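Local coordinates for protein putative alpha-L-fucosidase (Bacteroides thetaiotaomicron VPI-5482, PDB 3GZA) that probably hydrolyses alpha-L-fucosidic linkages, as a glycoside hydrolase of family 29 built on a TIM-barrel domain, at residues S135-H140 against R152-W157; C206-Y209 against D213-D216; P273-N278 against W283-D288; T298-Y303 against N341-S346. One frame throughout, in Å; residues are numbered along the deposited sequence. Where two conformers were deposited one is given.

Interaction 1: residues S135-H140 against R152-W157; sequences SLLGIH and RNRQAW. With EDO (1,2-ethanediol), chain K.
Leu137 leads into a G1 beta bulge, in which Gly138 and Ile139 together face Asn134, and at this edge of the TIM-barrel domain it meets Arg154 and Trp157 of helix 148-171. The glycine suits its place, since a CB there would be jammed against the carbonyl O of Leu137. That same oxygen accepts from Arg154, which leaves the helix with CG anti to its N (chi1 -173°) and stays extended as far as NE, carrying the guanidinium right up to the bulge. Arg154 NH2 donates to Leu137 O over 2.9 Å, almost perfectly straight at 177°, with the oxygen in the guanidinium plane. Its strongest polar partner lies over the dimer interface, where NH2 bonds to Leu136 O of the second subunit and NH1, weakly, to Ser135 O of that subunit. Arg154 NE donates to water 1 at 2.8 Å, and water 1 in turn donates to Gly138 O at 2.9 Å. A leucine in place of Arg154 would probably leave Leu137 O and Leu136 O of the second subunit without their common donor. One face of the guanidinium carries Trp157 CZ3, 3.9 Å above its plane and towards the rim. At the far corner of that indole, Trp157 CH2 meets Leu137 CD1 at 4.0 Å, the two side chains crossing at about a right angle.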
loop_
_atom_site.group_PDB
_atom_site.type_symbol
_atom_site.label_atom_id
_atom_site.label_comp_id
_atom_site.label_asym_id
_atom_site.label_seq_id
_atom_site.Cartn_x
_atom_site.Cartn_y
_atom_site.Cartn_z
ATOM N N SER A 135 6.916 -7.710 -1.119
ATOM C CA SER A 135 7.510 -7.408 0.169
ATOM C C SER A 135 6.627 -6.499 1.014
ATOM O O SER A 135 6.507 -6.694 2.209
ATOM C CB SER A 135 8.890 -6.805 0.018
ATOM O OG SER A 135 8.853 -5.577 -0.662
ATOM N N LEU A 136 5.982 -5.543 0.378
ATOM C CA LEU A 136 5.140 -4.610 1.155
ATOM C C LEU A 136 4.006 -5.342 1.836
ATOM O O LEU A 136 3.721 -5.084 3.015
ATOM C CB LEU A 136 4.525 -3.527 0.239
ATOM C CG LEU A 136 3.691 -2.510 1.006
ATOM C CD1 LEU A 136 4.549 -1.595 1.934
ATOM C CD2 LEU A 136 2.843 -1.757 -0.057
ATOM N N LEU A 137 3.292 -6.184 1.076
ATOM C CA LEU A 137 2.078 -6.845 1.510
ATOM C C LEU A 137 2.258 -8.162 2.207
ATOM O O LEU A 137 1.298 -8.737 2.661
ATOM C CB LEU A 137 1.098 -7.008 0.357
ATOM C CG LEU A 137 0.659 -5.699 -0.315
ATOM C CD1 LEU A 137 -0.361 -6.045 -1.373
ATOM C CD2 LEU A 137 0.062 -4.684 0.705
ATOM N N GLY A 138 3.494 -8.626 2.338
ATOM C CA GLY A 138 3.702 -9.839 3.087
ATOM C C GLY A 138 3.370 -11.108 2.312
ATOM O O GLY A 138 2.857 -12.053 2.912
ATOM N N ILE A 139 3.647 -11.131 1.008
ATOM C CA ILE A 139 3.399 -12.323 0.195
ATOM C C ILE A 139 4.754 -12.977 -0.119
ATOM O O ILE A 139 5.666 -12.299 -0.611
ATOM C CB ILE A 139 2.709 -11.959 -1.120
ATOM C CG1 ILE A 139 1.463 -11.096 -0.854
ATOM C CG2 ILE A 139 2.434 -13.241 -1.923
ATOM C CD1 ILE A 139 0.373 -11.734 0.006
ATOM N N HIS A 140 4.867 -14.285 0.132
ATOM C CA HIS A 140 6.110 -15.016 -0.104
ATOM C C HIS A 140 5.719 -16.305 -0.804
ATOM O O HIS A 140 4.953 -17.088 -0.259
ATOM C CB HIS A 140 6.785 -15.322 1.228
ATOM C CG HIS A 140 8.248 -15.706 1.124
ATOM N ND1 HIS A 140 9.223 -14.794 0.770
ATOM C CD2 HIS A 140 8.892 -16.867 1.370
ATOM C CE1 HIS A 140 10.410 -15.388 0.805
ATOM N NE2 HIS A 140 10.239 -16.648 1.160
ATOM N N ARG A 152 -6.378 -17.164 5.693
ATOM C CA ARG A 152 -7.363 -17.588 4.649
ATOM C C ARG A 152 -8.024 -16.405 4.007
ATOM O O ARG A 152 -8.084 -16.307 2.764
ATOM C CB ARG A 152 -8.441 -18.505 5.204
ATOM C CG ARG A 152 -7.921 -19.854 5.560
ATOM C CD ARG A 152 -9.094 -20.839 5.811
ATOM N NE ARG A 152 -10.012 -20.355 6.842
ATOM C CZ ARG A 152 -9.849 -20.542 8.147
ATOM N NH1 ARG A 152 -8.805 -21.195 8.633
ATOM N NH2 ARG A 152 -10.734 -20.041 8.985
ATOM N N ASN A 153 -8.489 -15.474 4.831
ATOM C CA ASN A 153 -9.115 -14.276 4.314
ATOM C C ASN A 153 -8.161 -13.389 3.555
ATOM O O ASN A 153 -8.517 -12.806 2.524
ATOM C CB ASN A 153 -9.808 -13.501 5.447
ATOM C CG ASN A 153 -10.973 -14.265 6.038
ATOM O OD1 ASN A 153 -11.652 -15.012 5.336
ATOM N ND2 ASN A 153 -11.220 -14.073 7.310
ATOM N N ARG A 154 -6.932 -13.261 4.057
ATOM C CA ARG A 154 -5.963 -12.423 3.383
ATOM C C ARG A 154 -5.555 -13.039 2.051
ATOM O O ARG A 154 -5.390 -12.331 1.043
ATOM C CB ARG A 154 -4.774 -12.142 4.310
ATOM C CG ARG A 154 -3.851 -11.156 3.699
ATOM C CD ARG A 154 -2.784 -10.679 4.714
ATOM N NE ARG A 154 -1.864 -9.686 4.180
ATOM C CZ ARG A 154 -2.125 -8.386 4.092
ATOM N NH1 ARG A 154 -3.281 -7.884 4.494
ATOM N NH2 ARG A 154 -1.196 -7.593 3.598
ATOM N N GLN A 155 -5.435 -14.357 1.991
ATOM C CA GLN A 155 -5.095 -14.973 0.727
ATOM C C GLN A 155 -6.225 -14.728 -0.299
ATOM O O GLN A 155 -5.930 -14.446 -1.473
ATOM C CB GLN A 155 -4.888 -16.455 0.915
ATOM C CG GLN A 155 -4.298 -17.135 -0.293
ATOM C CD GLN A 155 -2.855 -16.808 -0.474
ATOM O OE1 GLN A 155 -2.105 -16.780 0.537
ATOM N NE2 GLN A 155 -2.411 -16.664 -1.748
ATOM N N ALA A 156 -7.484 -14.816 0.150
ATOM C CA ALA A 156 -8.655 -14.620 -0.751
ATOM C C ALA A 156 -8.607 -13.182 -1.286
ATOM O O ALA A 156 -8.865 -12.906 -2.465
ATOM C CB ALA A 156 -9.938 -14.906 -0.028
ATOM N N TRP A 157 -8.325 -12.241 -0.397
ATOM C CA TRP A 157 -8.208 -10.824 -0.764
ATOM C C TRP A 157 -7.074 -10.580 -1.740
ATOM O O TRP A 157 -7.247 -9.874 -2.736
ATOM C CB TRP A 157 -8.055 -9.973 0.512
ATOM C CG TRP A 157 -7.629 -8.567 0.209
ATOM C CD1 TRP A 157 -8.431 -7.523 -0.156
ATOM C CD2 TRP A 157 -6.303 -8.055 0.241
ATOM N NE1 TRP A 157 -7.677 -6.411 -0.404
ATOM C CE2 TRP A 157 -6.379 -6.709 -0.135
ATOM C CE3 TRP A 157 -5.060 -8.602 0.564
ATOM C CZ2 TRP A 157 -5.247 -5.895 -0.194
ATOM C CZ3 TRP A 157 -3.952 -7.775 0.499
ATOM C CH2 TRP A 157 -4.090 -6.442 0.145
HETATM C C1 EDO K . -9.229 -7.054 -3.584
HETATM O O1 EDO K . -10.620 -6.864 -4.058
HETATM C C2 EDO K . -8.547 -5.693 -3.918
HETATM O O2 EDO K . -8.710 -4.745 -2.901
HETATM O O HOH W 1 0.490 -11.236 4.393
#

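Interaction 2: residues C206-Y209 against D213-D216; sequences CLFY and DRAD
Phe208 CB lies over one face of the Arg214 guanidinium, 3.5 Å above its plane and towards the rim, while the Asp216 carboxylate sits at the guanidinium edge. The Phe208 ring is turned 43° from that plane and receives Arg214 O at its own edge, 3.6 Å from Phe208 CE2. Because Arg214 CG is anti to the backbone N (chi1 180°) and the chain runs extended to NE, the aliphatic part passes beside Phe208 CD2 before the charged end turns to Asp216. The salt bridge is side-on: Arg214 NE donates to Asp216 OD1 and Arg214 NH2 to the syn lone pair of Asp216 OD2, each at 2.9 Å. Asp216 OD2 also takes Phe208 N at 2.9 Å from above the carboxylate plane, and His13 adds another bond to it. The backbone closes the return link, Asp216 N donating to Phe208 O at 2.9 Å. Several donors on one buried carboxylate would be expected to keep it ionised; Arg214 NH1 has Glu196 and Asn200 besides. The loop after barrel strand 207-209 thus folds back on that strand, within the TIM-barrel domain.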
loop_
_atom_site.group_PDB
_atom_site.type_symbol
_atom_site.label_atom_id
_atom_site.label_comp_id
_atom_site.label_asym_id
_atom_site.label_seq_id
_atom_site.Cartn_x
_atom_site.Cartn_y
_atom_site.Cartn_z
ATOM N N CYS A 206 -3.573 -12.955 -26.722
ATOM C CA CYS A 206 -2.387 -12.765 -25.912
ATOM C C CYS A 206 -1.822 -14.071 -25.392
ATOM O O CYS A 206 -2.555 -14.928 -24.936
ATOM C CB CYS A 206 -2.719 -11.810 -24.747
ATOM S SG CYS A 206 -1.389 -11.432 -23.594
ATOM N N LEU A 207 -0.506 -14.242 -25.461
ATOM C CA LEU A 207 0.125 -15.446 -24.923
ATOM C C LEU A 207 0.007 -15.409 -23.427
ATOM O O LEU A 207 0.374 -14.420 -22.793
ATOM C CB LEU A 207 1.591 -15.545 -25.335
ATOM C CG LEU A 207 1.871 -15.649 -26.840
ATOM C CD1 LEU A 207 3.317 -15.105 -27.217
ATOM C CD2 LEU A 207 1.585 -17.074 -27.381
ATOM N N PHE A 208 -0.481 -16.495 -22.867
ATOM C CA PHE A 208 -0.692 -16.632 -21.413
ATOM C C PHE A 208 0.486 -17.458 -20.859
ATOM O O PHE A 208 0.647 -18.649 -21.199
ATOM C CB PHE A 208 -2.009 -17.328 -21.127
ATOM C CG PHE A 208 -2.291 -17.508 -19.665
ATOM C CD1 PHE A 208 -2.887 -16.493 -18.912
ATOM C CD2 PHE A 208 -1.937 -18.697 -19.019
ATOM C CE1 PHE A 208 -3.125 -16.665 -17.572
ATOM C CE2 PHE A 208 -2.174 -18.860 -17.683
ATOM C CZ PHE A 208 -2.772 -17.868 -16.955
ATOM N N TYR A 209 1.336 -16.825 -20.036
ATOM C CA TYR A 209 2.514 -17.480 -19.508
ATOM C C TYR A 209 2.636 -17.107 -18.042
ATOM O O TYR A 209 3.214 -16.047 -17.725
ATOM C CB TYR A 209 3.726 -17.084 -20.355
ATOM C CG TYR A 209 4.984 -17.701 -19.882
ATOM C CD1 TYR A 209 5.242 -19.040 -20.084
ATOM C CD2 TYR A 209 5.940 -16.948 -19.231
ATOM C CE1 TYR A 209 6.394 -19.619 -19.610
ATOM C CE2 TYR A 209 7.102 -17.557 -18.711
ATOM C CZ TYR A 209 7.296 -18.883 -18.902
ATOM O OH TYR A 209 8.380 -19.574 -18.422
ATOM N N ASP A 213 -2.449 -24.691 -15.026
ATOM C CA ASP A 213 -3.374 -25.214 -16.047
ATOM C C ASP A 213 -2.884 -24.993 -17.467
ATOM O O ASP A 213 -3.246 -25.761 -18.371
ATOM C CB ASP A 213 -4.733 -24.522 -15.941
ATOM C CG ASP A 213 -5.448 -24.830 -14.662
ATOM O OD1 ASP A 213 -5.296 -25.955 -14.125
ATOM O OD2 ASP A 213 -6.170 -23.935 -14.137
ATOM N N ARG A 214 -2.101 -23.951 -17.666
ATOM C CA ARG A 214 -1.734 -23.510 -18.994
ATOM C C ARG A 214 -0.464 -22.708 -19.108
ATOM O O ARG A 214 -0.218 -21.792 -18.321
ATOM C CB ARG A 214 -2.898 -22.625 -19.500
ATOM C CG ARG A 214 -2.697 -22.061 -20.887
ATOM C CD ARG A 214 -3.842 -21.187 -21.265
ATOM N NE ARG A 214 -3.603 -20.341 -22.430
ATOM C CZ ARG A 214 -4.465 -19.427 -22.860
ATOM N NH1 ARG A 214 -5.659 -19.289 -22.308
ATOM N NH2 ARG A 214 -4.173 -18.673 -23.904
ATOM N N ALA A 215 0.330 -23.015 -20.136
ATOM C CA ALA A 215 1.492 -22.228 -20.540
ATOM C C ALA A 215 1.474 -22.217 -22.070
ATOM O O ALA A 215 1.410 -23.273 -22.699
ATOM C CB ALA A 215 2.775 -22.836 -20.077
ATOM N N ASP A 216 1.475 -21.009 -22.632
ATOM C CA ASP A 216 1.514 -20.880 -24.091
ATOM C C ASP A 216 2.909 -20.998 -24.698
ATOM O O ASP A 216 3.052 -21.099 -25.927
ATOM C CB ASP A 216 0.810 -19.624 -24.539
ATOM C CG ASP A 216 -0.687 -19.691 -24.373
ATOM O OD1 ASP A 216 -1.280 -20.768 -24.119
ATOM O OD2 ASP A 216 -1.316 -18.614 -24.592
HETATM O O HOH W 2 -5.152 -15.513 -24.353
#

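Interaction 3: residues P273-N278 against W283-D288; sequences PLRGAN and WFWEPD
Pro273 and Trp283 meet where barrel strand 264-273 gives way to its long following loop, and farther along the same loop Arg275 faces Trp285. The proline lies over the indole: Pro273 CD is 3.9 Å from the centroid of the six-membered ring of Trp283 and 23° off its normal, a CH-pi contact. Its nearest carbon there is Trp283 CZ2, 3.6 Å from Pro273 CD. Trp283 NE1 is tied to Glu223, which helps fix the plane of the ring. An alanine in place of Trp283 would probably leave Pro273 CD without the ring it packs on and Glu223 without this donor.

Arg275, at the centre of an inverse gamma turn, reaches the other segment through water. With CG anti to the carbonyl carbon (chi1 -71°), its extended chain carries the guanidinium across to the 283-288 segment. There Arg275 NH1 comes within 3.5 Å of Trp285 CD1 at an oblique angle. The same nitrogen donates to waters 3 and 4; water 3 donates a hydrogen bond to Phe284 O and water 4 to Glu286 O. Water 5 accepts instead from both Arg275 NH2 and Trp285 NE1, the latter at 2.9 Å. Arg275 NH2 also has a salt bridge to Asp329 of helix 327-344. This loop follows strand 264-273 at the C-terminal end of the barrel strands, the side on which TIM-barrel enzymes carry their active site.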
loop_
_atom_site.group_PDB
_atom_site.type_symbol
_atom_site.label_atom_id
_atom_site.label_comp_id
_atom_site.label_asym_id
_atom_site.label_seq_id
_atom_site.Cartn_x
_atom_site.Cartn_y
_atom_site.Cartn_z
ATOM N N PRO A 273 19.901 -12.413 -19.305
ATOM C CA PRO A 273 20.194 -10.988 -19.177
ATOM C C PRO A 273 21.266 -10.627 -20.213
ATOM O O PRO A 273 22.090 -11.475 -20.565
ATOM C CB PRO A 273 20.834 -10.868 -17.797
ATOM C CG PRO A 273 21.039 -12.151 -17.293
ATOM C CD PRO A 273 20.344 -13.187 -18.125
ATOM N N LEU A 274 21.229 -9.394 -20.723
ATOM C CA LEU A 274 22.345 -8.900 -21.530
ATOM C C LEU A 274 23.608 -8.760 -20.665
ATOM O O LEU A 274 24.714 -9.035 -21.124
ATOM C CB LEU A 274 21.971 -7.562 -22.150
ATOM C CG LEU A 274 23.061 -6.862 -22.938
ATOM C CD1 LEU A 274 23.584 -7.731 -24.134
ATOM C CD2 LEU A 274 22.579 -5.457 -23.420
ATOM N N ARG A 275 23.421 -8.343 -19.413
ATOM C CA ARG A 275 24.493 -8.126 -18.479
ATOM C C ARG A 275 24.828 -9.427 -17.749
ATOM O O ARG A 275 24.568 -9.613 -16.531
ATOM C CB ARG A 275 24.126 -7.029 -17.520
ATOM C CG ARG A 275 24.117 -5.667 -18.209
ATOM C CD ARG A 275 23.645 -4.527 -17.315
ATOM N NE ARG A 275 23.970 -3.245 -17.957
ATOM C CZ ARG A 275 24.330 -2.127 -17.326
ATOM N NH1 ARG A 275 24.333 -2.046 -16.003
ATOM N NH2 ARG A 275 24.690 -1.059 -18.035
ATOM N N GLY A 276 25.433 -10.332 -18.517
ATOM C CA GLY A 276 25.760 -11.669 -18.026
ATOM C C GLY A 276 27.215 -12.069 -18.123
ATOM O O GLY A 276 27.539 -13.229 -17.926
ATOM N N ALA A 277 28.124 -11.140 -18.417
ATOM C CA ALA A 277 29.523 -11.419 -18.525
ATOM C C ALA A 277 30.271 -11.206 -17.206
ATOM O O ALA A 277 29.737 -10.644 -16.267
ATOM C CB ALA A 277 30.172 -10.496 -19.639
ATOM N N ASN A 278 31.479 -11.738 -17.176
ATOM C CA ASN A 278 32.449 -11.543 -16.119
ATOM C C ASN A 278 31.948 -12.007 -14.767
ATOM O O ASN A 278 32.331 -11.469 -13.739
ATOM C CB ASN A 278 32.828 -10.055 -16.072
ATOM C CG ASN A 278 33.375 -9.557 -17.421
ATOM O OD1 ASN A 278 34.137 -10.249 -18.076
ATOM N ND2 ASN A 278 32.980 -8.345 -17.828
ATOM N N TRP A 283 19.471 -9.061 -14.179
ATOM C CA TRP A 283 18.232 -8.705 -14.845
ATOM C C TRP A 283 17.892 -7.230 -14.607
ATOM O O TRP A 283 17.101 -6.644 -15.338
ATOM C CB TRP A 283 17.097 -9.592 -14.368
ATOM C CG TRP A 283 17.188 -10.997 -14.837
ATOM C CD1 TRP A 283 17.619 -12.049 -14.120
ATOM C CD2 TRP A 283 16.860 -11.509 -16.148
ATOM N NE1 TRP A 283 17.565 -13.197 -14.878
ATOM C CE2 TRP A 283 17.120 -12.884 -16.135
ATOM C CE3 TRP A 283 16.330 -10.935 -17.304
ATOM C CZ2 TRP A 283 16.871 -13.721 -17.234
ATOM C CZ3 TRP A 283 16.156 -11.732 -18.405
ATOM C CH2 TRP A 283 16.367 -13.120 -18.354
ATOM N N PHE A 284 18.434 -6.655 -13.555
ATOM C CA PHE A 284 18.251 -5.222 -13.212
ATOM C C PHE A 284 19.514 -4.384 -13.338
ATOM O O PHE A 284 20.647 -4.886 -13.226
ATOM C CB PHE A 284 17.784 -5.097 -11.736
ATOM C CG PHE A 284 16.373 -5.554 -11.469
ATOM C CD1 PHE A 284 15.333 -4.685 -11.687
ATOM C CD2 PHE A 284 16.098 -6.823 -10.972
ATOM C CE1 PHE A 284 14.023 -5.062 -11.378
ATOM C CE2 PHE A 284 14.824 -7.204 -10.709
ATOM C CZ PHE A 284 13.762 -6.329 -10.953
ATOM N N TRP A 285 19.305 -3.097 -13.561
ATOM C CA TRP A 285 20.401 -2.141 -13.533
ATOM C C TRP A 285 20.921 -2.042 -12.115
ATOM O O TRP A 285 20.167 -1.862 -11.170
ATOM C CB TRP A 285 19.953 -0.769 -14.020
ATOM C CG TRP A 285 21.129 0.127 -14.219
ATOM C CD1 TRP A 285 21.836 0.309 -15.386
ATOM C CD2 TRP A 285 21.818 0.907 -13.216
ATOM N NE1 TRP A 285 22.891 1.152 -15.166
ATOM C CE2 TRP A 285 22.893 1.542 -13.855
ATOM C CE3 TRP A 285 21.613 1.144 -11.845
ATOM C CZ2 TRP A 285 23.778 2.365 -13.173
ATOM C CZ3 TRP A 285 22.523 1.959 -11.173
ATOM C CH2 TRP A 285 23.565 2.576 -11.861
ATOM N N GLU A 286 22.237 -2.086 -11.993
ATOM C CA GLU A 286 22.976 -1.990 -10.750
ATOM C C GLU A 286 24.224 -1.168 -11.057
ATOM O O GLU A 286 24.673 -1.109 -12.202
ATOM C CB GLU A 286 23.369 -3.374 -10.224
ATOM C CG GLU A 286 22.223 -4.243 -9.930
ATOM C CD GLU A 286 22.631 -5.649 -9.817
ATOM O OE1 GLU A 286 23.208 -6.012 -8.797
ATOM O OE2 GLU A 286 22.338 -6.419 -10.754
ATOM N N PRO A 287 24.800 -0.520 -10.053
ATOM C CA PRO A 287 26.007 0.255 -10.344
ATOM C C PRO A 287 27.194 -0.586 -10.791
ATOM O O PRO A 287 27.335 -1.751 -10.363
ATOM C CB PRO A 287 26.348 0.909 -8.994
ATOM C CG PRO A 287 25.026 0.849 -8.205
ATOM C CD PRO A 287 24.297 -0.355 -8.680
ATOM N N ASP A 288 28.044 0.029 -11.615
ATOM C CA ASP A 288 29.304 -0.559 -12.064
ATOM C C ASP A 288 29.191 -1.871 -12.861
ATOM O O ASP A 288 30.141 -2.663 -12.884
ATOM C CB ASP A 288 30.235 -0.757 -10.877
ATOM C CG ASP A 288 30.434 0.546 -10.063
ATOM O OD1 ASP A 288 30.850 1.566 -10.653
ATOM O OD2 ASP A 288 30.127 0.541 -8.854
HETATM O O HOH W 3 23.284 -4.157 -13.944
HETATM O O HOH W 4 25.930 -0.242 -14.368
HETATM O O HOH W 5 25.056 1.792 -16.965
#

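Interaction 4: residues T298-Y303 against N341-S346; sequences TLMDKY and NRRFSS
Apolar contacts come first, for Met300 and Tyr303 of helix 296-304 meet Arg343 and Phe344 of helix 327-344 with no hydrogen bond between the two segments. The Tyr303 ring takes Phe344 at its edge, Tyr303 CE2 lying 3.9 Å from Phe344 CE2, and the side chains slide past each other in opposite directions. Met300, deposited as selenomethionine, only brushes that ring, its CE being 4.5 Å from Phe344 CE2.

Contacts with a charged group are closer. Met300 is bent at chi2 (-52°) and again at chi3 (-55°), which folds its chain over one face of the Arg343 guanidinium. Met300 CE stands 3.6 Å above that plane towards the rim, and Met300 CB is 3.6 Å from Arg343 NH2. The extended chain of Arg343 brings its CD, NE and CZ alongside the selenomethionine. Within the second helix, Arg343 CB covers the centre of one face of the Phe344 ring, 3.6 Å above it.

Ionic partners complete the set: Arg343 NE makes a salt bridge to Glu339 and Arg343 NH1 one to Glu304. Beyond the helix pair, Phe344 packs on Ile372 and Ile410 of the C-terminal beta domain. The chemistry implies a division of labour: the two glutamates tie down the guanidinium of Arg343 and probably fix its plane, which leaves a flat face against which Met300 packs through carbon alone.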
loop_
_atom_site.group_PDB
_atom_site.type_symbol
_atom_site.label_atom_id
_atom_site.label_comp_id
_atom_site.label_asym_id
_atom_site.label_seq_id
_atom_site.Cartn_x
_atom_site.Cartn_y
_atom_site.Cartn_z
ATOM N N THR A 298 29.728 -13.812 -27.967
ATOM C CA THR A 298 28.887 -14.636 -27.087
ATOM C C THR A 298 27.403 -14.540 -27.417
ATOM O O THR A 298 26.704 -15.571 -27.457
ATOM C CB THR A 298 29.158 -14.269 -25.624
ATOM O OG1 THR A 298 30.565 -14.384 -25.398
ATOM C CG2 THR A 298 28.435 -15.248 -24.701
ATOM N N LEU A 299 26.920 -13.331 -27.703
ATOM C CA LEU A 299 25.535 -13.146 -28.105
ATOM C C LEU A 299 25.194 -13.905 -29.390
ATOM O O LEU A 299 24.081 -14.419 -29.530
ATOM C CB LEU A 299 25.242 -11.648 -28.278
ATOM C CG LEU A 299 25.208 -10.827 -26.993
ATOM C CD1 LEU A 299 25.119 -9.321 -27.297
ATOM C CD2 LEU A 299 24.059 -11.341 -26.050
HETATM N N MSE A 300 26.126 -13.939 -30.328
HETATM C CA MSE A 300 25.911 -14.668 -31.575
HETATM C C MSE A 300 25.865 -16.170 -31.337
HETATM O O MSE A 300 25.055 -16.856 -31.943
HETATM C CB MSE A 300 26.943 -14.298 -32.610
HETATM C CG MSE A 300 26.831 -12.870 -33.044
HETATM SE SE MSE A 300 25.055 -12.267 -33.633
HETATM C CE MSE A 300 24.740 -13.650 -35.034
ATOM N N ASP A 301 26.721 -16.678 -30.456
ATOM C CA ASP A 301 26.711 -18.101 -30.069
ATOM C C ASP A 301 25.307 -18.393 -29.484
ATOM O O ASP A 301 24.655 -19.390 -29.851
ATOM C CB ASP A 301 27.818 -18.316 -29.010
ATOM C CG ASP A 301 27.910 -19.759 -28.465
ATOM O OD1 ASP A 301 27.930 -20.726 -29.251
ATOM O OD2 ASP A 301 28.041 -19.924 -27.199
ATOM N N LYS A 302 24.809 -17.508 -28.617
ATOM C CA LYS A 302 23.491 -17.733 -28.015
ATOM C C LYS A 302 22.386 -17.687 -29.046
ATOM O O LYS A 302 21.464 -18.528 -29.020
ATOM C CB LYS A 302 23.238 -16.776 -26.862
ATOM C CG LYS A 302 24.208 -17.001 -25.690
ATOM C CD LYS A 302 23.963 -16.020 -24.575
ATOM C CE LYS A 302 25.010 -16.227 -23.460
ATOM N NZ LYS A 302 25.199 -17.663 -23.108
ATOM N N TYR A 303 22.430 -16.714 -29.939
ATOM C CA TYR A 303 21.436 -16.624 -31.030
ATOM C C TYR A 303 21.354 -17.937 -31.804
ATOM O O TYR A 303 20.250 -18.471 -32.052
ATOM C CB TYR A 303 21.859 -15.467 -31.973
ATOM C CG TYR A 303 20.924 -15.287 -33.173
ATOM C CD1 TYR A 303 19.745 -14.582 -33.044
ATOM C CD2 TYR A 303 21.247 -15.801 -34.407
ATOM C CE1 TYR A 303 18.878 -14.425 -34.107
ATOM C CE2 TYR A 303 20.413 -15.633 -35.471
ATOM C CZ TYR A 303 19.246 -14.957 -35.317
ATOM O OH TYR A 303 18.379 -14.796 -36.404
ATOM N N ASN A 341 22.092 -9.633 -39.267
ATOM C CA ASN A 341 21.849 -9.281 -40.664
ATOM C C ASN A 341 23.030 -9.581 -41.562
ATOM O O ASN A 341 22.852 -10.104 -42.675
ATOM C CB ASN A 341 21.433 -7.832 -40.788
ATOM C CG ASN A 341 20.019 -7.592 -40.273
ATOM O OD1 ASN A 341 19.188 -8.518 -40.258
ATOM N ND2 ASN A 341 19.724 -6.351 -39.881
ATOM N N ARG A 342 24.233 -9.266 -41.090
ATOM C CA ARG A 342 25.417 -9.555 -41.886
ATOM C C ARG A 342 25.541 -11.048 -42.236
ATOM O O ARG A 342 25.874 -11.417 -43.384
ATOM C CB ARG A 342 26.679 -9.119 -41.159
ATOM C CG ARG A 342 27.873 -9.068 -42.087
ATOM C CD ARG A 342 29.158 -8.794 -41.332
ATOM N NE ARG A 342 29.545 -9.932 -40.503
ATOM C CZ ARG A 342 30.171 -11.022 -40.932
ATOM N NH1 ARG A 342 30.568 -11.149 -42.195
ATOM N NH2 ARG A 342 30.437 -11.998 -40.068
ATOM N N ARG A 343 25.278 -11.910 -41.260
ATOM C CA ARG A 343 25.429 -13.336 -41.490
ATOM C C ARG A 343 24.299 -13.950 -42.297
ATOM O O ARG A 343 24.565 -14.717 -43.240
ATOM C CB ARG A 343 25.508 -14.108 -40.172
ATOM C CG ARG A 343 26.663 -13.703 -39.313
ATOM C CD ARG A 343 26.791 -14.614 -38.131
ATOM N NE ARG A 343 27.865 -14.175 -37.251
ATOM C CZ ARG A 343 28.269 -14.848 -36.182
ATOM N NH1 ARG A 343 27.711 -15.988 -35.851
ATOM N NH2 ARG A 343 29.251 -14.367 -35.436
ATOM N N PHE A 344 23.062 -13.569 -41.983
ATOM C CA PHE A 344 21.939 -14.310 -42.476
ATOM C C PHE A 344 20.912 -13.593 -43.328
ATOM O O PHE A 344 19.975 -14.236 -43.749
ATOM C CB PHE A 344 21.229 -14.991 -41.285
ATOM C CG PHE A 344 22.144 -15.811 -40.403
ATOM C CD1 PHE A 344 22.869 -16.859 -40.935
ATOM C CD2 PHE A 344 22.261 -15.543 -39.048
ATOM C CE1 PHE A 344 23.716 -17.626 -40.125
ATOM C CE2 PHE A 344 23.095 -16.281 -38.249
ATOM C CZ PHE A 344 23.819 -17.332 -38.799
ATOM N N SER A 345 21.078 -12.316 -43.656
ATOM C CA SER A 345 20.014 -11.652 -44.404
ATOM C C SER A 345 20.022 -11.951 -45.888
ATOM O O SER A 345 18.956 -11.965 -46.522
ATOM C CB SER A 345 20.023 -10.144 -44.187
ATOM O OG SER A 345 21.138 -9.560 -44.811
ATOM N N SER A 346 21.195 -12.258 -46.429
ATOM C CA SER A 346 21.331 -12.491 -47.854
ATOM C C SER A 346 22.028 -13.813 -48.150
ATOM O O SER A 346 23.232 -13.891 -48.159
ATOM C CB SER A 346 22.068 -11.309 -48.476
ATOM O OG SER A 346 21.341 -10.107 -48.217
#

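Overall arrangement
Along the chain the four contacts follow one another without overlap, all in the TIM-barrel domain. Interaction 1 lies at the periphery, its centre 29 Å from that of the chain, where helix 148-171 and its neighbouring loop meet the second subunit. Interaction 2 joins barrel strand 207-209 to its following loop, and interaction 3 begins at the end of strand 264-273; they lie on opposite sides of the chain's centre, 28 Å apart between contact centres. Interactions 3 and 4 are the pair that touch, Leu274 CD1 packing on Leu299 CD1 at 3.9 Å. Interaction 4, 45 Å from interaction 1 between centres, reaches the C-terminal beta domain, so the set spans the barrel from dimer contact to domain junction.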